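Side-chain contacts in DNA polymerase III beta subunit (Streptococcus pyogenes, PDB 2AVT), which probably forms a dimeric ring around duplex DNA that slides along it and tethers the replicative polymerase to its template: residues A[347-352]-A[356-361]; A[182-187]-A[334-339]; A[295-300]-A[318-323]; A[146-151]-A[364-369]. All coordinates share one frame; numbering follows the deposited sequence.

Interaction 1. Residues A[347-352]-A[356-361]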
loop_
_atom_site.group_PDB
_atom_site.type_symbol
_atom_site.label_atom_id
_atom_site.label_comp_id
_atom_site.label_asym_id
_atom_site.label_seq_id
_atom_site.Cartn_x
_atom_site.Cartn_y
_atom_site.Cartn_z
ATOM N N LYS A 347 5.771 21.851 -25.261
ATOM C CA LYS A 347 5.867 23.225 -25.730
ATOM C C LYS A 347 5.047 24.131 -24.819
ATOM O O LYS A 347 3.839 23.951 -24.688
ATOM C CB LYS A 347 5.331 23.322 -27.159
ATOM C CG LYS A 347 6.357 23.709 -28.200
ATOM C CD LYS A 347 5.701 23.810 -29.578
ATOM C CE LYS A 347 6.671 24.318 -30.628
ATOM N NZ LYS A 347 6.032 24.368 -31.977
ATOM N N ILE A 348 5.695 25.105 -24.189
ATOM C CA ILE A 348 4.976 26.002 -23.300
ATOM C C ILE A 348 4.893 27.412 -23.872
ATOM O O ILE A 348 5.902 27.989 -24.280
ATOM C CB ILE A 348 5.644 26.055 -21.903
ATOM C CG1 ILE A 348 5.838 24.632 -21.366
ATOM C CG2 ILE A 348 4.774 26.856 -20.942
ATOM C CD1 ILE A 348 6.324 24.569 -19.924
ATOM N N HIS A 349 3.680 27.957 -23.897
ATOM C CA HIS A 349 3.432 29.296 -24.419
ATOM C C HIS A 349 2.957 30.246 -23.331
ATOM O O HIS A 349 1.914 30.017 -22.712
ATOM C CB HIS A 349 2.373 29.247 -25.523
ATOM C CG HIS A 349 2.835 28.564 -26.773
ATOM N ND1 HIS A 349 1.995 28.315 -27.837
ATOM C CD2 HIS A 349 4.052 28.097 -27.137
ATOM C CE1 HIS A 349 2.674 27.721 -28.801
ATOM N NE2 HIS A 349 3.925 27.579 -28.403
ATOM N N PHE A 350 3.713 31.320 -23.115
ATOM C CA PHE A 350 3.364 32.311 -22.094
ATOM C C PHE A 350 2.962 33.666 -22.671
ATOM O O PHE A 350 3.431 34.072 -23.735
ATOM C CB PHE A 350 4.542 32.601 -21.154
ATOM C CG PHE A 350 5.149 31.393 -20.502
ATOM C CD1 PHE A 350 6.138 30.659 -21.143
ATOM C CD2 PHE A 350 4.793 31.040 -19.206
ATOM C CE1 PHE A 350 6.766 29.603 -20.501
ATOM C CE2 PHE A 350 5.417 29.985 -18.561
ATOM C CZ PHE A 350 6.406 29.268 -19.210
ATOM N N LEU A 351 2.100 34.361 -21.937
ATOM C CA LEU A 351 1.680 35.709 -22.288
ATOM C C LEU A 351 2.312 36.595 -21.218
ATOM O O LEU A 351 3.537 36.740 -21.179
ATOM C CB LEU A 351 0.159 35.857 -22.253
ATOM C CG LEU A 351 -0.536 35.568 -23.585
ATOM C CD1 LEU A 351 -2.007 35.955 -23.506
ATOM C CD2 LEU A 351 0.155 36.368 -24.684
ATOM N N SER A 352 1.486 37.162 -20.340
ATOM C CA SER A 352 1.983 38.035 -19.272
ATOM C C SER A 352 2.098 37.277 -17.950
ATOM O O SER A 352 1.560 36.180 -17.798
ATOM C CB SER A 352 1.044 39.229 -19.077
ATOM O OG SER A 352 0.001 38.916 -18.165
ATOM N N PRO A 356 -2.867 33.088 -18.073
ATOM C CA PRO A 356 -2.704 31.636 -18.140
ATOM C C PRO A 356 -1.731 31.241 -19.245
ATOM O O PRO A 356 -1.799 31.776 -20.354
ATOM C CB PRO A 356 -4.120 31.151 -18.421
ATOM C CG PRO A 356 -4.956 32.162 -17.701
ATOM C CD PRO A 356 -4.291 33.461 -18.076
ATOM N N PHE A 357 -0.816 30.327 -18.936
ATOM C CA PHE A 357 0.143 29.847 -19.922
ATOM C C PHE A 357 -0.271 28.445 -20.358
ATOM O O PHE A 357 -0.703 27.634 -19.539
ATOM C CB PHE A 357 1.570 29.856 -19.350
ATOM C CG PHE A 357 1.756 29.014 -18.115
ATOM C CD1 PHE A 357 1.445 29.518 -16.863
ATOM C CD2 PHE A 357 2.289 27.737 -18.203
ATOM C CE1 PHE A 357 1.669 28.768 -15.721
ATOM C CE2 PHE A 357 2.516 26.983 -17.065
ATOM C CZ PHE A 357 2.206 27.497 -15.824
ATOM N N THR A 358 -0.151 28.173 -21.657
ATOM C CA THR A 358 -0.555 26.884 -22.213
ATOM C C THR A 358 0.576 25.900 -22.440
ATOM O O THR A 358 1.733 26.280 -22.644
ATOM C CB THR A 358 -1.270 27.057 -23.565
ATOM O OG1 THR A 358 -0.346 27.594 -24.519
ATOM C CG2 THR A 358 -2.462 27.990 -23.428
ATOM N N LEU A 359 0.217 24.622 -22.426
ATOM C CA LEU A 359 1.171 23.549 -22.631
ATOM C C LEU A 359 0.585 22.601 -23.681
ATOM O O LEU A 359 -0.605 22.296 -23.659
ATOM C CB LEU A 359 1.403 22.778 -21.321
ATOM C CG LEU A 359 1.548 23.525 -19.986
ATOM C CD1 LEU A 359 2.619 24.580 -20.106
ATOM C CD2 LEU A 359 0.225 24.166 -19.593
ATOM N N THR A 360 1.421 22.153 -24.608
ATOM C CA THR A 360 0.978 21.224 -25.642
ATOM C C THR A 360 2.117 20.258 -25.898
ATOM O O THR A 360 3.289 20.620 -25.784
ATOM C CB THR A 360 0.604 21.949 -26.979
ATOM O OG1 THR A 360 1.751 22.631 -27.503
ATOM C CG2 THR A 360 -0.509 22.952 -26.751
ATOM N N PRO A 361 1.786 19.007 -26.235
ATOM C CA PRO A 361 2.797 17.979 -26.508
ATOM C C PRO A 361 3.780 18.444 -27.578
ATOM O O PRO A 361 3.401 19.157 -28.503
ATOM C CB PRO A 361 1.957 16.780 -26.945
ATOM C CG PRO A 361 0.732 17.423 -27.554
ATOM C CD PRO A 361 0.436 18.529 -26.572
#
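Phe-357 and Phe-350 carry the aromatic half of this contact, and the Phe-357 side chain can be traced outward from the backbone. Its CB lies 3.4 Å from CD2 of Phe-350 and as close, 3.4 Å, to His-349 O. With CG placed between the backbone N and the carbonyl carbon (chi1 59°), the ring runs beside that of Phe-350, both side chains pointing the same way. CG of Phe-357 is 3.8 Å from CE2 of Phe-350, an atom that sits over one face of the Phe-357 ring. Further out, CD2 of Phe-357 meets the CG2 branch of Ile-348 at 3.8 Å, and the ring goes on to meet Phe-329 and Ile-327. The two phenylalanine planes differ by 25°, yet their centroids are 5.2 Å apart, so they are slid past each other with little overlap.

The framework is an antiparallel beta hairpin, strands 345-350 and 357-361, set between strands 262-267 and 367-372 in a sheet that spans the central and C-terminal domains. Lys-347 with Thr-360 and His-349 with Thr-358 are hydrogen-bonded pairs, each with two backbone N-H...O bonds. Between them, Ile-348 and Leu-359 form a non-hydrogen-bonded pair on the same face as the phenylalanines. CD1 of Leu-359 presses on CG2 of Ile-348 at 3.2 Å, tighter than normal carbon contact.

The other face is more polar. OG1 of Thr-358 approaches CB of His-349 at 3.3 Å, the imidazole itself stacking on Phe-260. Beside them, OG1 of Thr-360 lies 3.7 Å from CB of Lys-347, whose extended chain then leads its ammonium away from strand 357-361.

Interaction 2. Residues A[182-187]-A[334-339]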
loop_
_atom_site.group_PDB
_atom_site.type_symbol
_atom_site.label_atom_id
_atom_site.label_comp_id
_atom_site.label_asym_id
_atom_site.label_seq_id
_atom_site.Cartn_x
_atom_site.Cartn_y
_atom_site.Cartn_z
ATOM N N SER A 182 -10.960 25.613 -12.393
ATOM C CA SER A 182 -10.915 27.077 -12.375
ATOM C C SER A 182 -9.603 27.559 -11.777
ATOM O O SER A 182 -9.527 28.594 -11.113
ATOM C CB SER A 182 -12.081 27.652 -11.581
ATOM O OG SER A 182 -11.991 27.309 -10.209
ATOM N N HIS A 183 -8.571 26.766 -12.016
ATOM C CA HIS A 183 -7.216 27.056 -11.574
ATOM C C HIS A 183 -6.336 26.599 -12.736
ATOM O O HIS A 183 -5.381 27.274 -13.125
ATOM C CB HIS A 183 -6.878 26.260 -10.313
ATOM C CG HIS A 183 -7.557 26.764 -9.074
ATOM N ND1 HIS A 183 -7.317 28.019 -8.558
ATOM C CD2 HIS A 183 -8.471 26.188 -8.259
ATOM C CE1 HIS A 183 -8.059 28.195 -7.478
ATOM N NE2 HIS A 183 -8.768 27.103 -7.273
ATOM N N ARG A 184 -6.705 25.443 -13.281
ATOM C CA ARG A 184 -6.026 24.804 -14.395
ATOM C C ARG A 184 -7.088 24.086 -15.228
ATOM O O ARG A 184 -8.169 23.781 -14.739
ATOM C CB ARG A 184 -4.957 23.836 -13.873
ATOM C CG ARG A 184 -5.471 22.668 -13.063
ATOM C CD ARG A 184 -4.333 22.266 -12.141
ATOM N NE ARG A 184 -4.294 20.851 -11.780
ATOM C CZ ARG A 184 -5.340 20.150 -11.368
ATOM N NH1 ARG A 184 -6.530 20.723 -11.268
ATOM N NH2 ARG A 184 -5.181 18.878 -11.030
ATOM N N MET A 185 -6.754 23.807 -16.479
ATOM C CA MET A 185 -7.687 23.196 -17.412
ATOM C C MET A 185 -6.968 22.308 -18.408
ATOM O O MET A 185 -5.808 22.547 -18.722
ATOM C CB MET A 185 -8.425 24.319 -18.144
ATOM C CG MET A 185 -9.285 23.875 -19.303
ATOM S SD MET A 185 -9.975 25.326 -20.145
ATOM C CE MET A 185 -8.615 25.763 -21.153
ATOM N N SER A 186 -7.676 21.298 -18.901
ATOM C CA SER A 186 -7.137 20.359 -19.873
ATOM C C SER A 186 -8.202 20.097 -20.931
ATOM O O SER A 186 -9.366 19.821 -20.601
ATOM C CB SER A 186 -6.764 19.047 -19.190
ATOM O OG SER A 186 -6.072 18.211 -20.093
ATOM N N GLN A 187 -7.800 20.187 -22.200
ATOM C CA GLN A 187 -8.717 19.985 -23.325
ATOM C C GLN A 187 -8.180 19.097 -24.455
ATOM O O GLN A 187 -7.026 19.212 -24.872
ATOM C CB GLN A 187 -9.104 21.335 -23.920
ATOM C CG GLN A 187 -9.983 21.243 -25.156
ATOM C CD GLN A 187 -9.990 22.537 -25.950
ATOM O OE1 GLN A 187 -9.009 22.882 -26.621
ATOM N NE2 GLN A 187 -11.085 23.266 -25.863
ATOM N N LEU A 334 1.684 22.189 -12.660
ATOM C CA LEU A 334 2.581 21.908 -13.770
ATOM C C LEU A 334 3.003 20.446 -13.728
ATOM O O LEU A 334 3.058 19.770 -14.762
ATOM C CB LEU A 334 3.818 22.807 -13.698
ATOM C CG LEU A 334 4.841 22.606 -14.821
ATOM C CD1 LEU A 334 4.138 22.683 -16.183
ATOM C CD2 LEU A 334 5.922 23.663 -14.719
ATOM N N ILE A 335 3.299 19.959 -12.525
ATOM C CA ILE A 335 3.706 18.573 -12.342
ATOM C C ILE A 335 2.655 17.635 -12.928
ATOM O O ILE A 335 2.972 16.740 -13.705
ATOM C CB ILE A 335 3.922 18.254 -10.840
ATOM C CG1 ILE A 335 5.072 19.113 -10.297
ATOM C CG2 ILE A 335 4.232 16.767 -10.655
ATOM C CD1 ILE A 335 5.402 18.872 -8.838
ATOM N N GLU A 336 1.399 17.851 -12.565
ATOM C CA GLU A 336 0.316 17.023 -13.063
ATOM C C GLU A 336 0.106 17.163 -14.580
ATOM O O GLU A 336 -0.227 16.188 -15.261
ATOM C CB GLU A 336 -0.966 17.348 -12.291
ATOM C CG GLU A 336 -0.978 16.713 -10.897
ATOM C CD GLU A 336 -2.106 17.199 -10.013
ATOM O OE1 GLU A 336 -3.231 17.381 -10.518
ATOM O OE2 GLU A 336 -1.868 17.382 -8.798
ATOM N N SER A 337 0.309 18.368 -15.112
ATOM C CA SER A 337 0.160 18.587 -16.549
ATOM C C SER A 337 1.244 17.824 -17.302
ATOM O O SER A 337 0.991 17.244 -18.356
ATOM C CB SER A 337 0.257 20.078 -16.886
ATOM O OG SER A 337 -0.937 20.761 -16.533
ATOM N N LEU A 338 2.453 17.821 -16.751
ATOM C CA LEU A 338 3.568 17.128 -17.380
ATOM C C LEU A 338 3.391 15.608 -17.313
ATOM O O LEU A 338 3.780 14.881 -18.228
ATOM C CB LEU A 338 4.880 17.552 -16.713
ATOM C CG LEU A 338 5.185 19.057 -16.850
ATOM C CD1 LEU A 338 6.396 19.445 -16.009
ATOM C CD2 LEU A 338 5.424 19.388 -18.324
ATOM N N LYS A 339 2.787 15.126 -16.233
ATOM C CA LYS A 339 2.574 13.697 -16.081
ATOM C C LYS A 339 1.635 13.224 -17.186
ATOM O O LYS A 339 1.757 12.103 -17.680
ATOM C CB LYS A 339 1.979 13.398 -14.697
ATOM C CG LYS A 339 1.893 11.917 -14.359
ATOM C CD LYS A 339 1.536 11.697 -12.892
ATOM C CE LYS A 339 1.485 10.214 -12.549
ATOM N NZ LYS A 339 1.237 9.986 -11.091
#
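Arg-184, at the start of strand 184-191, faces Glu-336 on helix 331-339 at a distance: their CA atoms are 10.1 Å apart. The backbone is extended at the arginine and helical at the glutamate, and each CB is directed toward the other segment, leaving two long side chains to span the distance.

Arg-184 runs extended from CG to NE, while Glu-336 holds CG anti to its carbonyl carbon (chi1 -77°) and continues extended. They cross at about a right angle and meet in a salt bridge through a single pair of atoms, NH2 of Arg-184 and OE1 of Glu-336, modelled 2.5 Å apart, a length short enough to be read with caution. OE1 sits at the guanidinium edge, near its plane, and is met almost along its own C-O bond. The carboxylate plane is turned 83° from the guanidinium, and NE of Arg-184 stays 3.8 Å from OE1, so the pair is end-on, not two-pronged.

Asp-181 takes the other terminal nitrogen, NH1, in a second salt bridge, and NH2 also makes a weak bond to the carbonyl of Phe-151. With a carboxylate at each terminal nitrogen, the guanidinium probably stays charged and is restrained in rotation, tying a central-domain strand to a C-terminal-domain helix electrostatically.

Interaction 3. Residues A[295-300]-A[318-323]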
loop_
_atom_site.group_PDB
_atom_site.type_symbol
_atom_site.label_atom_id
_atom_site.label_comp_id
_atom_site.label_asym_id
_atom_site.label_seq_id
_atom_site.Cartn_x
_atom_site.Cartn_y
_atom_site.Cartn_z
ATOM N N THR A 295 14.920 34.294 -19.525
ATOM C CA THR A 295 15.705 35.337 -20.172
ATOM C C THR A 295 16.487 34.693 -21.306
ATOM O O THR A 295 16.532 33.467 -21.410
ATOM C CB THR A 295 16.702 35.996 -19.199
ATOM O OG1 THR A 295 17.632 35.012 -18.728
ATOM C CG2 THR A 295 15.968 36.613 -18.020
ATOM N N GLN A 296 17.094 35.514 -22.158
ATOM C CA GLN A 296 17.873 35.003 -23.280
ATOM C C GLN A 296 18.847 33.907 -22.857
ATOM O O GLN A 296 19.816 34.159 -22.138
ATOM C CB GLN A 296 18.655 36.137 -23.951
ATOM C CG GLN A 296 17.819 37.050 -24.831
ATOM C CD GLN A 296 18.650 38.140 -25.493
ATOM O OE1 GLN A 296 19.698 37.867 -26.086
ATOM N NE2 GLN A 296 18.179 39.381 -25.403
ATOM N N ASN A 297 18.577 32.687 -23.306
ATOM C CA ASN A 297 19.430 31.546 -22.996
ATOM C C ASN A 297 19.720 31.401 -21.501
ATOM O O ASN A 297 20.873 31.273 -21.088
ATOM C CB ASN A 297 20.744 31.671 -23.765
ATOM C CG ASN A 297 20.546 32.230 -25.157
ATOM O OD1 ASN A 297 19.690 31.766 -25.913
ATOM N ND2 ASN A 297 21.341 33.234 -25.506
ATOM N N HIS A 298 18.664 31.419 -20.696
ATOM C CA HIS A 298 18.801 31.285 -19.253
ATOM C C HIS A 298 17.424 31.132 -18.618
ATOM O O HIS A 298 16.669 32.099 -18.496
ATOM C CB HIS A 298 19.512 32.510 -18.670
ATOM C CG HIS A 298 19.702 32.455 -17.186
ATOM N ND1 HIS A 298 18.664 32.219 -16.309
ATOM C CD2 HIS A 298 20.807 32.624 -16.420
ATOM C CE1 HIS A 298 19.120 32.247 -15.070
ATOM N NE2 HIS A 298 20.418 32.490 -15.109
ATOM N N ILE A 299 17.097 29.904 -18.233
ATOM C CA ILE A 299 15.820 29.609 -17.597
ATOM C C ILE A 299 16.119 28.996 -16.229
ATOM O O ILE A 299 16.926 28.071 -16.123
ATOM C CB ILE A 299 15.001 28.611 -18.434
ATOM C CG1 ILE A 299 14.934 29.091 -19.884
ATOM C CG2 ILE A 299 13.594 28.486 -17.868
ATOM C CD1 ILE A 299 14.386 30.489 -20.032
ATOM N N SER A 300 15.478 29.515 -15.186
ATOM C CA SER A 300 15.712 29.007 -13.842
ATOM C C SER A 300 14.462 28.989 -12.968
ATOM O O SER A 300 13.561 29.809 -13.132
ATOM C CB SER A 300 16.801 29.839 -13.162
ATOM O OG SER A 300 16.409 31.199 -13.062
ATOM N N VAL A 318 15.063 22.872 -24.613
ATOM C CA VAL A 318 15.220 22.378 -25.974
ATOM C C VAL A 318 15.363 23.558 -26.930
ATOM O O VAL A 318 16.231 23.564 -27.800
ATOM C CB VAL A 318 14.008 21.524 -26.392
ATOM C CG1 VAL A 318 14.212 20.970 -27.790
ATOM C CG2 VAL A 318 13.814 20.395 -25.402
ATOM N N SER A 319 14.511 24.562 -26.757
ATOM C CA SER A 319 14.549 25.749 -27.599
ATOM C C SER A 319 13.656 26.825 -26.997
ATOM O O SER A 319 12.705 26.524 -26.271
ATOM C CB SER A 319 14.065 25.420 -29.015
ATOM O OG SER A 319 12.665 25.201 -29.035
ATOM N N GLN A 320 13.962 28.081 -27.296
ATOM C CA GLN A 320 13.167 29.178 -26.773
ATOM C C GLN A 320 13.019 30.270 -27.821
ATOM O O GLN A 320 13.727 30.281 -28.831
ATOM C CB GLN A 320 13.813 29.751 -25.509
ATOM C CG GLN A 320 15.154 30.430 -25.734
ATOM C CD GLN A 320 15.816 30.855 -24.435
ATOM O OE1 GLN A 320 15.248 31.620 -23.656
ATOM N NE2 GLN A 320 17.022 30.357 -24.196
ATOM N N SER A 321 12.081 31.180 -27.577
ATOM C CA SER A 321 11.822 32.288 -28.481
ATOM C C SER A 321 10.854 33.246 -27.804
ATOM O O SER A 321 10.069 32.849 -26.940
ATOM C CB SER A 321 11.217 31.782 -29.793
ATOM O OG SER A 321 9.955 31.183 -29.573
ATOM N N GLY A 322 10.911 34.510 -28.201
ATOM C CA GLY A 322 10.031 35.494 -27.604
ATOM C C GLY A 322 10.760 36.323 -26.567
ATOM O O GLY A 322 11.977 36.215 -26.418
ATOM N N SER A 323 10.006 37.140 -25.840
ATOM C CA SER A 323 10.571 38.016 -24.823
ATOM C C SER A 323 10.831 37.339 -23.483
ATOM O O SER A 323 10.292 36.268 -23.185
ATOM C CB SER A 323 9.642 39.210 -24.604
ATOM O OG SER A 323 8.352 38.773 -24.216
#
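Gln-320 supplies nearly all that strand 319-322 brings to this contact, reaching into the turn of the hairpin formed by strands 290-295 and 298-305. The close part is confined to the end of its side chain. CG lies between the backbone N and the carbonyl carbon (chi1 66°), and the extended chain beyond carries the amide to the backbone of Asn-297, whose N is 3.5 Å from CD of Gln-320. The amide is probably turned over in the model, so its nitrogen and oxygen are not safely told apart; the modelled NE2 is 2.9 Å from Asn-297 N, and the modelled OE1 is 3.2 Å from Thr-295 O. Ile-299 adds the apolar flank, its CD1 3.9 Å from the modelled OE1 of Gln-320, while the two side chains slide past each other in opposite directions.

The turn receiving the amide is closed from within: His-298 O accepts from Thr-295 N at 3.0 Å and from Thr-295 OG1, the hydroxyl using a carbonyl lone pair.

Packing thins quickly outward. The Asn-297 and Gln-320 side chains cross at about a right angle, and their amide planes are 86° apart, with OD1 of Asn-297 3.5 Å from the modelled NE2. Gln-296 and His-298 are exposed, and their CB atoms point away from strand 319-322.

That strand is one of the two edge strands of the nine-stranded sheet within this chain and pairs with strand 262-267, Val-318 and Ser-319 both facing Val-265 in a classic beta bulge. Gln-320 links it to the turn of a hairpin in the four-stranded sheet.

Interaction 4. Residues A[146-151]-A[364-369]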
loop_
_atom_site.group_PDB
_atom_site.type_symbol
_atom_site.label_atom_id
_atom_site.label_comp_id
_atom_site.label_asym_id
_atom_site.label_seq_id
_atom_site.Cartn_x
_atom_site.Cartn_y
_atom_site.Cartn_z
ATOM N N ILE A 146 -9.204 10.154 -21.183
ATOM C CA ILE A 146 -9.416 10.133 -19.743
ATOM C C ILE A 146 -8.165 10.494 -18.947
ATOM O O ILE A 146 -8.208 11.373 -18.084
ATOM C CB ILE A 146 -9.909 8.746 -19.290
ATOM C CG1 ILE A 146 -11.282 8.480 -19.907
ATOM C CG2 ILE A 146 -9.942 8.672 -17.756
ATOM C CD1 ILE A 146 -11.812 7.098 -19.695
ATOM N N ALA A 147 -7.055 9.819 -19.236
ATOM C CA ALA A 147 -5.809 10.085 -18.531
ATOM C C ALA A 147 -5.323 11.519 -18.758
ATOM O O ALA A 147 -4.501 12.027 -17.992
ATOM C CB ALA A 147 -4.739 9.102 -18.976
ATOM N N GLU A 148 -5.829 12.166 -19.807
ATOM C CA GLU A 148 -5.422 13.536 -20.122
ATOM C C GLU A 148 -6.319 14.620 -19.530
ATOM O O GLU A 148 -5.882 15.758 -19.375
ATOM C CB GLU A 148 -5.348 13.745 -21.649
ATOM C CG GLU A 148 -4.355 12.841 -22.368
ATOM C CD GLU A 148 -4.258 13.110 -23.869
ATOM O OE1 GLU A 148 -5.288 13.405 -24.507
ATOM O OE2 GLU A 148 -3.139 13.003 -24.411
ATOM N N THR A 149 -7.559 14.282 -19.186
ATOM C CA THR A 149 -8.474 15.291 -18.662
ATOM C C THR A 149 -9.061 15.065 -17.263
ATOM O O THR A 149 -9.373 16.028 -16.561
ATOM C CB THR A 149 -9.654 15.490 -19.621
ATOM O OG1 THR A 149 -10.384 14.266 -19.717
ATOM C CG2 THR A 149 -9.159 15.878 -21.015
ATOM N N ALA A 150 -9.212 13.810 -16.859
ATOM C CA ALA A 150 -9.796 13.490 -15.554
ATOM C C ALA A 150 -9.209 14.247 -14.362
ATOM O O ALA A 150 -9.945 14.839 -13.576
ATOM C CB ALA A 150 -9.711 11.988 -15.304
ATOM N N PHE A 151 -7.888 14.231 -14.239
ATOM C CA PHE A 151 -7.192 14.892 -13.133
ATOM C C PHE A 151 -7.438 16.396 -12.983
ATOM O O PHE A 151 -7.288 16.943 -11.888
ATOM C CB PHE A 151 -5.685 14.649 -13.266
ATOM C CG PHE A 151 -5.049 15.397 -14.406
ATOM C CD1 PHE A 151 -4.571 16.691 -14.229
ATOM C CD2 PHE A 151 -4.951 14.818 -15.665
ATOM C CE1 PHE A 151 -4.010 17.394 -15.279
ATOM C CE2 PHE A 151 -4.389 15.519 -16.725
ATOM C CZ PHE A 151 -3.919 16.807 -16.530
ATOM N N GLU A 364 3.434 17.029 -31.307
ATOM C CA GLU A 364 2.193 17.440 -31.956
ATOM C C GLU A 364 1.472 16.329 -32.715
ATOM O O GLU A 364 1.256 16.426 -33.920
ATOM C CB GLU A 364 2.454 18.627 -32.889
ATOM C CG GLU A 364 3.706 18.499 -33.727
ATOM C CD GLU A 364 4.138 19.822 -34.312
ATOM O OE1 GLU A 364 3.461 20.313 -35.236
ATOM O OE2 GLU A 364 5.153 20.378 -33.842
ATOM N N GLU A 365 1.102 15.270 -32.002
ATOM C CA GLU A 365 0.380 14.160 -32.611
ATOM C C GLU A 365 -1.068 14.215 -32.149
ATOM O O GLU A 365 -1.942 13.533 -32.690
ATOM C CB GLU A 365 0.994 12.827 -32.201
ATOM C CG GLU A 365 2.405 12.631 -32.688
ATOM C CD GLU A 365 2.886 11.215 -32.486
ATOM O OE1 GLU A 365 2.933 10.760 -31.323
ATOM O OE2 GLU A 365 3.213 10.557 -33.495
ATOM N N GLU A 366 -1.312 15.040 -31.141
ATOM C CA GLU A 366 -2.646 15.203 -30.594
ATOM C C GLU A 366 -2.971 16.680 -30.448
ATOM O O GLU A 366 -2.072 17.505 -30.313
ATOM C CB GLU A 366 -2.741 14.558 -29.211
ATOM C CG GLU A 366 -2.483 13.058 -29.160
ATOM C CD GLU A 366 -2.591 12.514 -27.742
ATOM O OE1 GLU A 366 -2.903 13.309 -26.831
ATOM O OE2 GLU A 366 -2.369 11.302 -27.538
ATOM N N SER A 367 -4.256 17.005 -30.498
ATOM C CA SER A 367 -4.703 18.373 -30.294
ATOM C C SER A 367 -5.013 18.393 -28.797
ATOM O O SER A 367 -6.170 18.397 -28.379
ATOM C CB SER A 367 -5.970 18.662 -31.095
ATOM O OG SER A 367 -6.496 19.935 -30.755
ATOM N N PHE A 368 -3.953 18.370 -28.000
ATOM C CA PHE A 368 -4.060 18.349 -26.549
ATOM C C PHE A 368 -3.494 19.643 -25.979
ATOM O O PHE A 368 -2.296 19.891 -26.041
ATOM C CB PHE A 368 -3.295 17.129 -26.019
ATOM C CG PHE A 368 -3.302 16.989 -24.523
ATOM C CD1 PHE A 368 -4.404 17.369 -23.774
ATOM C CD2 PHE A 368 -2.219 16.415 -23.872
ATOM C CE1 PHE A 368 -4.425 17.177 -22.397
ATOM C CE2 PHE A 368 -2.232 16.221 -22.499
ATOM C CZ PHE A 368 -3.339 16.603 -21.759
ATOM N N ILE A 369 -4.376 20.464 -25.430
ATOM C CA ILE A 369 -3.982 21.737 -24.850
ATOM C C ILE A 369 -4.342 21.806 -23.370
ATOM O O ILE A 369 -5.454 21.449 -22.981
ATOM C CB ILE A 369 -4.696 22.900 -25.551
ATOM C CG1 ILE A 369 -4.251 22.984 -27.017
ATOM C CG2 ILE A 369 -4.411 24.197 -24.804
ATOM C CD1 ILE A 369 -5.067 23.965 -27.851
#
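Glu-148 lays its side chain over one face of the Phe-368 ring, and the ring contacts follow from that. CB of Glu-148 is 3.5 Å from CZ of Phe-368 at the ring's far end. CG makes a CH-pi contact over the face, 4.2 Å from the Phe-368 ring centroid. Beyond it, CD of Glu-148 stands 3.8 Å above the Phe-368 ring plane, over its centre, and the carboxylate is stacked, tilted only 14° from the ring. Phe-368 can offer this face because its CG is anti to the backbone N (chi1 179°), which sends the ring out toward the helix.

In the fold, this joins the C-terminal end of helix 139-149, in the central domain, to strand 367-372, in the C-terminal domain. That strand pairs with strand 184-191, so the sheet runs continuously across the domain boundary while the helix packs against it. Ser-367 centres an inverse gamma turn, closed by a weak bond from Phe-368 N to Glu-366 O.

The polar contacts gather at the carboxylates. Glu-366 comes from the opposite direction, and its OE1 lies 2.5 Å from OE2 of Glu-148, with the two carboxylate planes 67° apart. Two acid oxygens so close suggest that one group holds a proton and donates it. OE1 of Glu-148 forms a salt bridge with Arg-188, which also makes a long, weak ion pair with Glu-366; this positive charge probably offsets part of the negative charge gathered there. At the backbone, the carbonyl of Glu-148 accepts a hydrogen bond from Ser-186 OG.

How the interactions relate
All four contacts reach the nine-stranded sheet, but at different depths. Interactions 1 and 4 are buried, and they touch where Pro-361 and Thr-360 pack on Phe-368, since strands 357-361 and 367-372 are neighbours. Interaction 1 relies on backbone pairing and apolar side chains within one domain; interaction 4 mixes ring packing with paired acids across a domain boundary. Interaction 2 spans the same boundary at the surface through one charged pair, and meets interaction 4 through strands 184-191 and 367-372, where Gln-187 N lies 2.8 Å from Ile-369 O. Interaction 3, also superficial, sits at the sheet's far margin, its centre about 25 Å from that of interaction 4, and depends on a single amide.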